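PDB 6GRL: beta-hydroxyacid dehydrogenase, 3-hydroxyisobutyrate dehydrogenase from Saccharomonospora xinjiangensis XJ-54, which reduces imines to amines with S selectivity and is associated with reductive amination, probably with NADPH as the hydride donor. Local coordinates for residues 22-27 with 78-83; 106-111 with 129-134; 154-159 with 172-177. All blocks are in the same frame, centred on the assembly; numbering follows the deposited sequence. Where two conformers were deposited one is given.

Contact 1. Residues 22-27 with 78-83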
loop_
_atom_site.group_PDB
_atom_site.type_symbol
_atom_site.label_atom_id
_atom_site.label_comp_id
_atom_site.label_asym_id
_atom_site.label_seq_id
_atom_site.Cartn_x
_atom_site.Cartn_y
_atom_site.Cartn_z
ATOM N N PRO A 22 -2.060 -2.273 27.398
ATOM C CA PRO A 22 -2.328 -3.644 26.947
ATOM C C PRO A 22 -2.775 -3.659 25.494
ATOM O O PRO A 22 -3.468 -2.752 25.029
ATOM C CB PRO A 22 -3.444 -4.117 27.886
ATOM C CG PRO A 22 -3.310 -3.246 29.099
ATOM C CD PRO A 22 -2.858 -1.912 28.582
ATOM N N VAL A 23 -2.363 -4.698 24.772
ATOM C CA VAL A 23 -2.660 -4.838 23.349
ATOM C C VAL A 23 -3.105 -6.268 23.079
ATOM O O VAL A 23 -2.542 -7.219 23.635
ATOM C CB VAL A 23 -1.435 -4.476 22.477
ATOM C CG1 VAL A 23 -1.728 -4.713 21.003
ATOM C CG2 VAL A 23 -1.012 -3.032 22.711
ATOM N N THR A 24 -4.116 -6.422 22.228
ATOM C CA THR A 24 -4.553 -7.723 21.744
ATOM C C THR A 24 -4.225 -7.822 20.261
ATOM O O THR A 24 -4.494 -6.883 19.503
ATOM C CB THR A 24 -6.052 -7.924 21.970
ATOM O OG1 THR A 24 -6.307 -8.089 23.369
ATOM C CG2 THR A 24 -6.552 -9.155 21.216
ATOM N N VAL A 25 -3.633 -8.942 19.853
ATOM C CA VAL A 25 -3.329 -9.210 18.451
ATOM C C VAL A 25 -4.130 -10.431 18.021
ATOM O O VAL A 25 -3.969 -11.517 18.592
ATOM C CB VAL A 25 -1.828 -9.433 18.214
ATOM C CG1 VAL A 25 -1.567 -9.747 16.747
ATOM C CG2 VAL A 25 -1.036 -8.212 18.647
ATOM N N LEU A 26 -4.988 -10.253 17.019
ATOM C CA LEU A 26 -5.753 -11.347 16.429
ATOM C C LEU A 26 -5.086 -11.747 15.119
ATOM O O LEU A 26 -5.074 -10.973 14.158
ATOM C CB LEU A 26 -7.204 -10.936 16.189
ATOM C CG LEU A 26 -8.010 -10.469 17.397
ATOM C CD1 LEU A 26 -9.414 -10.081 16.970
ATOM C CD2 LEU A 26 -8.049 -11.556 18.459
ATOM N N GLY A 27 -4.540 -12.959 15.082
ATOM C CA GLY A 27 -3.873 -13.454 13.896
ATOM C C GLY A 27 -2.379 -13.585 14.088
ATOM O O GLY A 27 -1.690 -12.591 14.336
ATOM N N ARG A 78 -8.039 -2.801 25.607
ATOM C CA ARG A 78 -8.814 -1.804 24.880
ATOM C C ARG A 78 -8.327 -1.661 23.443
ATOM O O ARG A 78 -9.113 -1.320 22.553
ATOM C CB ARG A 78 -8.734 -0.452 25.599
ATOM C CG ARG A 78 -9.329 0.715 24.823
ATOM C CD ARG A 78 -9.199 2.020 25.587
ATOM N NE ARG A 78 -9.921 3.105 24.930
ATOM C CZ ARG A 78 -9.345 4.071 24.220
ATOM N NH1 ARG A 78 -8.027 4.096 24.073
ATOM N NH2 ARG A 78 -10.089 5.014 23.660
ATOM N N PHE A 79 -7.047 -1.936 23.203
ATOM C CA PHE A 79 -6.409 -1.766 21.902
ATOM C C PHE A 79 -6.326 -3.131 21.224
ATOM O O PHE A 79 -5.619 -4.023 21.703
ATOM C CB PHE A 79 -5.024 -1.148 22.090
ATOM C CG PHE A 79 -4.415 -0.597 20.835
ATOM C CD1 PHE A 79 -4.849 0.609 20.309
ATOM C CD2 PHE A 79 -3.385 -1.269 20.200
ATOM C CE1 PHE A 79 -4.277 1.124 19.161
ATOM C CE2 PHE A 79 -2.808 -0.758 19.052
ATOM C CZ PHE A 79 -3.256 0.440 18.532
ATOM N N VAL A 80 -7.043 -3.294 20.114
ATOM C CA VAL A 80 -7.139 -4.574 19.415
ATOM C C VAL A 80 -6.586 -4.399 18.008
ATOM O O VAL A 80 -7.099 -3.585 17.231
ATOM C CB VAL A 80 -8.584 -5.095 19.365
ATOM C CG1 VAL A 80 -8.649 -6.417 18.610
ATOM C CG2 VAL A 80 -9.146 -5.250 20.768
ATOM N N VAL A 81 -5.557 -5.176 17.676
ATOM C CA VAL A 81 -4.918 -5.143 16.364
ATOM C C VAL A 81 -5.289 -6.419 15.621
ATOM O O VAL A 81 -5.117 -7.524 16.149
ATOM C CB VAL A 81 -3.392 -5.000 16.488
ATOM C CG1 VAL A 81 -2.750 -4.954 15.109
ATOM C CG2 VAL A 81 -3.040 -3.762 17.292
ATOM N N VAL A 82 -5.795 -6.266 14.399
ATOM C CA VAL A 82 -6.252 -7.384 13.578
ATOM C C VAL A 82 -5.281 -7.555 12.418
ATOM O O VAL A 82 -5.135 -6.654 11.583
ATOM C CB VAL A 82 -7.683 -7.159 13.065
ATOM C CG1 VAL A 82 -8.202 -8.407 12.356
ATOM C CG2 VAL A 82 -8.602 -6.761 14.208
ATOM N N CYS A 83 -4.614 -8.715 12.363
ATOM C CA CYS A 83 -3.668 -9.031 11.291
ATOM C C CYS A 83 -3.927 -10.474 10.850
ATOM O O CYS A 83 -3.266 -11.414 11.297
ATOM C CB CYS A 83 -2.226 -8.825 11.746
ATOM S SG CYS A 83 -1.038 -8.763 10.392
HETATM O O HOH W 1 -5.315 -1.289 26.085
#

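Contact 2. Residues 106-111 with 129-134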
loop_
_atom_site.group_PDB
_atom_site.type_symbol
_atom_site.label_atom_id
_atom_site.label_comp_id
_atom_site.label_asym_id
_atom_site.label_seq_id
_atom_site.Cartn_x
_atom_site.Cartn_y
_atom_site.Cartn_z
ATOM N N LEU A 106 -10.067 -0.485 17.409
ATOM C CA LEU A 106 -9.761 -1.597 16.518
ATOM C C LEU A 106 -8.847 -1.095 15.408
ATOM O O LEU A 106 -9.216 -0.183 14.662
ATOM C CB LEU A 106 -11.036 -2.199 15.929
ATOM C CG LEU A 106 -12.172 -2.545 16.896
ATOM C CD1 LEU A 106 -13.307 -3.231 16.148
ATOM C CD2 LEU A 106 -11.676 -3.410 18.044
ATOM N N VAL A 107 -7.661 -1.683 15.307
ATOM C CA VAL A 107 -6.684 -1.329 14.284
ATOM C C VAL A 107 -6.548 -2.526 13.355
ATOM O O VAL A 107 -5.963 -3.550 13.726
ATOM C CB VAL A 107 -5.333 -0.936 14.893
ATOM C CG1 VAL A 107 -4.341 -0.577 13.793
ATOM C CG2 VAL A 107 -5.506 0.227 15.851
ATOM N N ASN A 108 -7.079 -2.397 12.143
ATOM C CA ASN A 108 -7.070 -3.477 11.162
ATOM C C ASN A 108 -5.887 -3.277 10.222
ATOM O O ASN A 108 -5.837 -2.297 9.471
ATOM C CB ASN A 108 -8.386 -3.520 10.390
ATOM C CG ASN A 108 -8.470 -4.702 9.440
ATOM O OD1 ASN A 108 -7.667 -5.634 9.514
ATOM N ND2 ASN A 108 -9.445 -4.668 8.541
ATOM N N LEU A 109 -4.933 -4.208 10.271
ATOM C CA LEU A 109 -3.765 -4.191 9.401
ATOM C C LEU A 109 -3.842 -5.258 8.317
ATOM O O LEU A 109 -2.833 -5.542 7.661
ATOM C CB LEU A 109 -2.488 -4.370 10.226
ATOM C CG LEU A 109 -2.274 -3.375 11.367
ATOM C CD1 LEU A 109 -0.982 -3.678 12.108
ATOM C CD2 LEU A 109 -2.270 -1.946 10.843
ATOM N N THR A 110 -5.012 -5.856 8.121
ATOM C CA THR A 110 -5.188 -6.904 7.129
ATOM C C THR A 110 -5.419 -6.299 5.750
ATOM O O THR A 110 -6.040 -5.242 5.609
ATOM C CB THR A 110 -6.368 -7.800 7.514
ATOM O OG1 THR A 110 -6.224 -8.220 8.877
ATOM C CG2 THR A 110 -6.440 -9.026 6.619
ATOM N N SER A 111 -4.900 -6.978 4.728
ATOM C CA SER A 111 -5.131 -6.550 3.355
ATOM C C SER A 111 -6.626 -6.514 3.053
ATOM O O SER A 111 -7.426 -7.222 3.671
ATOM C CB SER A 111 -4.420 -7.488 2.379
ATOM O OG SER A 111 -4.987 -8.786 2.415
ATOM N N ALA A 129 -16.949 1.226 18.991
ATOM C CA ALA A 129 -15.499 1.165 18.915
ATOM C C ALA A 129 -14.990 2.128 17.852
ATOM O O ALA A 129 -15.649 2.366 16.836
ATOM C CB ALA A 129 -15.021 -0.255 18.593
ATOM N N GLU A 130 -13.812 2.693 18.109
ATOM C CA GLU A 130 -13.100 3.455 17.097
ATOM C C GLU A 130 -12.358 2.502 16.164
ATOM O O GLU A 130 -12.028 1.370 16.526
ATOM C CB GLU A 130 -12.127 4.437 17.746
ATOM C CG GLU A 130 -12.801 5.647 18.373
ATOM C CD GLU A 130 -11.858 6.458 19.237
ATOM O OE1 GLU A 130 -10.819 5.910 19.662
ATOM O OE2 GLU A 130 -12.152 7.646 19.486
ATOM N N TYR A 131 -12.102 2.968 14.943
ATOM C CA TYR A 131 -11.535 2.104 13.918
ATOM C C TYR A 131 -10.444 2.830 13.150
ATOM O O TYR A 131 -10.636 3.967 12.710
ATOM C CB TYR A 131 -12.618 1.616 12.948
ATOM C CG TYR A 131 -12.094 0.706 11.861
ATOM C CD1 TYR A 131 -11.858 -0.641 12.110
ATOM C CD2 TYR A 131 -11.833 1.193 10.586
ATOM C CE1 TYR A 131 -11.377 -1.476 11.122
ATOM C CE2 TYR A 131 -11.353 0.365 9.589
ATOM C CZ TYR A 131 -11.125 -0.967 9.865
ATOM O OH TYR A 131 -10.651 -1.796 8.876
ATOM N N LEU A 132 -9.304 2.163 12.992
ATOM C CA LEU A 132 -8.237 2.623 12.117
ATOM C C LEU A 132 -7.895 1.500 11.153
ATOM O O LEU A 132 -7.756 0.343 11.566
ATOM C CB LEU A 132 -6.991 3.038 12.909
ATOM C CG LEU A 132 -7.074 4.325 13.728
ATOM C CD1 LEU A 132 -5.863 4.446 14.640
ATOM C CD2 LEU A 132 -7.183 5.537 12.816
ATOM N N ASP A 133 -7.777 1.836 9.874
ATOM C CA ASP A 133 -7.345 0.881 8.865
ATOM C C ASP A 133 -5.888 1.151 8.523
ATOM O O ASP A 133 -5.512 2.297 8.253
ATOM C CB ASP A 133 -8.211 0.967 7.610
ATOM C CG ASP A 133 -8.134 -0.291 6.774
ATOM O OD1 ASP A 133 -7.430 -0.285 5.741
ATOM O OD2 ASP A 133 -8.767 -1.294 7.161
ATOM N N GLY A 134 -5.079 0.102 8.546
ATOM C CA GLY A 134 -3.667 0.229 8.252
ATOM C C GLY A 134 -3.228 -0.746 7.179
ATOM O O GLY A 134 -3.776 -1.838 7.040
HETATM O O HOH W 2 -8.479 -3.474 5.943
#

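Contact 3. Residues 154-159 with 172-177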
loop_
_atom_site.group_PDB
_atom_site.type_symbol
_atom_site.label_atom_id
_atom_site.label_comp_id
_atom_site.label_asym_id
_atom_site.label_seq_id
_atom_site.Cartn_x
_atom_site.Cartn_y
_atom_site.Cartn_z
ATOM N N GLY A 154 -8.771 6.764 8.798
ATOM C CA GLY A 154 -9.843 6.681 9.761
ATOM C C GLY A 154 -9.893 7.942 10.594
ATOM O O GLY A 154 -9.362 8.987 10.204
ATOM N N SER A 155 -10.528 7.831 11.760
ATOM C CA SER A 155 -10.692 8.984 12.636
ATOM C C SER A 155 -9.340 9.579 13.008
ATOM O O SER A 155 -8.439 8.871 13.465
ATOM C CB SER A 155 -11.455 8.583 13.898
ATOM O OG SER A 155 -11.267 9.540 14.927
ATOM N N ARG A 156 -9.205 10.892 12.807
ATOM C CA ARG A 156 -7.949 11.568 13.114
ATOM C C ARG A 156 -7.668 11.566 14.612
ATOM O O ARG A 156 -6.510 11.458 15.030
ATOM C CB ARG A 156 -7.978 12.999 12.578
ATOM C CG ARG A 156 -6.603 13.602 12.346
ATOM C CD ARG A 156 -6.705 15.025 11.821
ATOM N NE ARG A 156 -6.327 15.115 10.414
ATOM C CZ ARG A 156 -7.195 15.173 9.410
ATOM N NH1 ARG A 156 -6.761 15.252 8.160
ATOM N NH2 ARG A 156 -8.499 15.153 9.655
ATOM N N SER A 157 -8.713 11.689 15.433
ATOM C CA SER A 157 -8.518 11.687 16.880
ATOM C C SER A 157 -7.976 10.347 17.361
ATOM O O SER A 157 -7.124 10.299 18.257
ATOM C CB SER A 157 -9.831 12.023 17.588
ATOM O OG SER A 157 -10.795 11.005 17.385
ATOM N N ALA A 158 -8.456 9.247 16.776
ATOM C CA ALA A 158 -7.957 7.930 17.161
ATOM C C ALA A 158 -6.512 7.737 16.720
ATOM O O ALA A 158 -5.718 7.108 17.430
ATOM C CB ALA A 158 -8.849 6.838 16.576
ATOM N N PHE A 159 -6.150 8.267 15.551
ATOM C CA PHE A 159 -4.770 8.156 15.092
ATOM C C PHE A 159 -3.833 8.974 15.972
ATOM O O PHE A 159 -2.764 8.496 16.369
ATOM C CB PHE A 159 -4.658 8.602 13.634
ATOM C CG PHE A 159 -3.247 8.635 13.124
ATOM C CD1 PHE A 159 -2.642 7.481 12.661
ATOM C CD2 PHE A 159 -2.522 9.815 13.124
ATOM C CE1 PHE A 159 -1.343 7.504 12.196
ATOM C CE2 PHE A 159 -1.221 9.845 12.665
ATOM C CZ PHE A 159 -0.631 8.688 12.199
ATOM N N VAL A 172 5.151 5.513 10.110
ATOM C CA VAL A 172 3.696 5.635 10.114
ATOM C C VAL A 172 3.292 6.951 9.459
ATOM O O VAL A 172 3.923 7.989 9.690
ATOM C CB VAL A 172 3.141 5.541 11.553
ATOM C CG1 VAL A 172 1.703 6.010 11.615
ATOM C CG2 VAL A 172 3.259 4.116 12.075
ATOM N N ALA A 173 2.235 6.908 8.642
ATOM C CA ALA A 173 1.716 8.084 7.961
ATOM C C ALA A 173 0.196 8.018 7.967
ATOM O O ALA A 173 -0.386 6.940 7.813
ATOM C CB ALA A 173 2.238 8.184 6.523
ATOM N N TYR A 174 -0.441 9.170 8.156
ATOM C CA TYR A 174 -1.893 9.281 8.188
ATOM C C TYR A 174 -2.388 9.897 6.887
ATOM O O TYR A 174 -1.819 10.877 6.397
ATOM C CB TYR A 174 -2.343 10.130 9.380
ATOM C CG TYR A 174 -3.840 10.295 9.512
ATOM C CD1 TYR A 174 -4.640 9.248 9.951
ATOM C CD2 TYR A 174 -4.452 11.506 9.213
ATOM C CE1 TYR A 174 -6.010 9.399 10.079
ATOM C CE2 TYR A 174 -5.819 11.667 9.338
ATOM C CZ TYR A 174 -6.593 10.611 9.772
ATOM O OH TYR A 174 -7.954 10.770 9.897
ATOM N N HIS A 175 -3.458 9.322 6.330
ATOM C CA HIS A 175 -3.913 9.705 5.002
ATOM C C HIS A 175 -5.257 10.419 4.970
ATOM O O HIS A 175 -5.572 11.047 3.954
ATOM C CB HIS A 175 -3.980 8.472 4.089
ATOM C CG HIS A 175 -2.657 8.093 3.499
ATOM N ND1 HIS A 175 -1.797 7.204 4.108
ATOM C CD2 HIS A 175 -2.038 8.498 2.365
ATOM C CE1 HIS A 175 -0.710 7.069 3.369
ATOM N NE2 HIS A 175 -0.831 7.843 2.306
ATOM N N GLY A 176 -6.050 10.348 6.025
ATOM C CA GLY A 176 -7.283 11.110 6.069
ATOM C C GLY A 176 -8.366 10.378 6.833
ATOM O O GLY A 176 -8.184 9.261 7.312
ATOM N N GLU A 177 -9.520 11.046 6.925
ATOM C CA GLU A 177 -10.639 10.528 7.707
ATOM C C GLU A 177 -11.331 9.363 7.013
ATOM O O GLU A 177 -11.822 8.449 7.686
ATOM C CB GLU A 177 -11.645 11.644 7.984
ATOM C CG GLU A 177 -11.069 12.838 8.724
ATOM C CD GLU A 177 -11.193 12.703 10.228
ATOM O OE1 GLU A 177 -11.827 11.730 10.687
ATOM O OE2 GLU A 177 -10.661 13.572 10.950
#

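Contact 1. Residues 22-27 with 78-83
Pro22 opens the pairing by setting its carbonyl O 3.7 Å from Phe79 CB; a water that donates to Pro22 O and accepts from Arg78 N closes this end of the two parallel strands. Val23, in one of its two deposited conformers, lies alongside Phe79, both side chains pointing the same way. Its CG1 meets the ring edge in plane, 3.9 Å from Phe79 CD2, and also packs against Val81 CG2. At Thr24 the regular bonding begins: Thr24 N donates to Phe79 O, and Thr24 O receives Val81 N at 2.7 Å in a nearly straight bond (176° at the hydrogen). The Thr24 hydroxyl turns elsewhere, beside its own backbone N (chi1 -71°), where it bonds Ser77 OG and Ala73 O. Val25 sends no N-H across and instead brings its CA to 3.4 Å from Val81 O in a CA-H...O contact. That same oxygen takes the N-H of Leu26 at 2.9 Å, and Leu26 O in turn accepts from Cys83 N at 2.9 Å. Leu26 CD1 reaches back to Val80 CG1, 4.1 Å away, on the face that also carries Thr24 and Val82. Gly27, just past the strand, brings its CA 3.4 Å from Cys83 O; a side chain here would run into that oxygen, which suits the first glycine of a probable GxGxxG dinucleotide-binding turn of Rossmann type. Strand 23-26 is bonded on its other edge to Thr47 and Trp49, while strand 79-82 borders strand 105-108. Helix 30-41 covers Val23 and Val81 through Phe39, and helix 156-166 packs on Phe79 through Ile165 and Leu166, its His162 ring meeting the phenyl.

Contact 2. Residues 106-111 with 129-134
Three polar side chains, Asn108, Tyr131 and Asp133, are linked within a buried face of two parallel strands. In one of its two deposited conformers, Asn108 ND2 donates to Tyr131 OH at 3.1 Å, with the hydroxyl close to the amide plane and the ring plane turned 60° from it. The phenol donates its own hydrogen bond to Asp133 OD2, 2.6 Å from Tyr131 OH, on the anti lone pair of the carboxylate; Asn120 ND2 also bonds the hydroxyl. Tyr131 gets there because its CG stands anti to the backbone N (chi1 -180°), carrying the ring along the strand past Asn108 CB. A phenylalanine in its place would probably leave Asn108 ND2 without this acceptor and Asp133 OD2 without its phenolic donor. Asn108 OD1 serves the chain just beyond, accepting from Thr110 N, which closes an Asx turn from above the carbonyl plane, and from Thr110 OG1. The strands belong to a beta-alpha-beta unit in which helix 114-126 makes the crossover, placing Ala124 against Leu106 and Ala117 against Asp133. Backbone bonds knit them together: Leu106 N to Glu130 O, Leu132 N to Leu106 O (2.9 Å), Asn108 N to Leu132 O and Gly134 N to Asn108 O (2.7 Å). On the opposite face Val107 CG2 meets Leu132 CB at 4.3 Å. At the far end Leu109 CD2 lies 3.7 Å from Gly134 CA, where any CB would collide with that methyl.

Contact 3. Residues 154-159 with 172-177
Tyr174 reaches from the edge strand across Phe159 toward the start of helix 156-166, its CG anti to the backbone N (chi1 -179°). The CB comes first, over one face of the Phe159 ring, 3.6 Å from the centroid in a CH-pi contact. Next along, CD1 sits 3.5 Å from Phe159 CG as the two rings slide past each other obliquely, planes 31° apart. On the other flank CE2 lies over one face of the Arg156 guanidinium, 3.6 Å from Arg156 NE, ring and guanidinium planes being 69° apart. The OH finishes next to Gly154 O, modelled too close for its bonding to be trusted. Strand 149-154, helix 156-166 and strand 171-174 form a beta-alpha-beta unit at the edge of the sheet, and this contact joins the helix start to the last strand and the residues that follow, up to Glu177. Ser155 sits at the N-cap, its OG, in the conformer given, weakly accepting from Ala158 N. Gly154 N donates to Gly176 O at 3.0 Å in the carbonyl plane. Glu177 bends back at chi2 to lay its carboxylate beside the helix start: OE2 makes a salt bridge with Arg156 NH2 at 3.0 Å, and OE1 takes a weak, long bond from Arg156 N. At the other end of the contact, Val172 CG1, in one of two deposited conformers, meets the Phe159 ring edge at CE1, 3.4 Å away.

In the fold
All three contacts lie in one dinucleotide-binding domain and follow its mixed sheet outward. Contacts 1 and 2 have centres about 10 Å apart and share an interface: Val80 O lies 2.8 Å from Val107 N and Val82 O 2.8 Å from Leu109 N, both probable hydrogen bonds between neighbouring strands. Contact 3 is centred about 11 Å from contact 2, where Leu132 CD2 packs 3.6 Å from Ser155 O, and about 18 Å from contact 1 without touching it. The structure is the apo form; as in Rossmann folds generally, NADPH would be expected at the C-terminal strand ends, near Gly27 of contact 1, with contact 3 at the sheet's far edge.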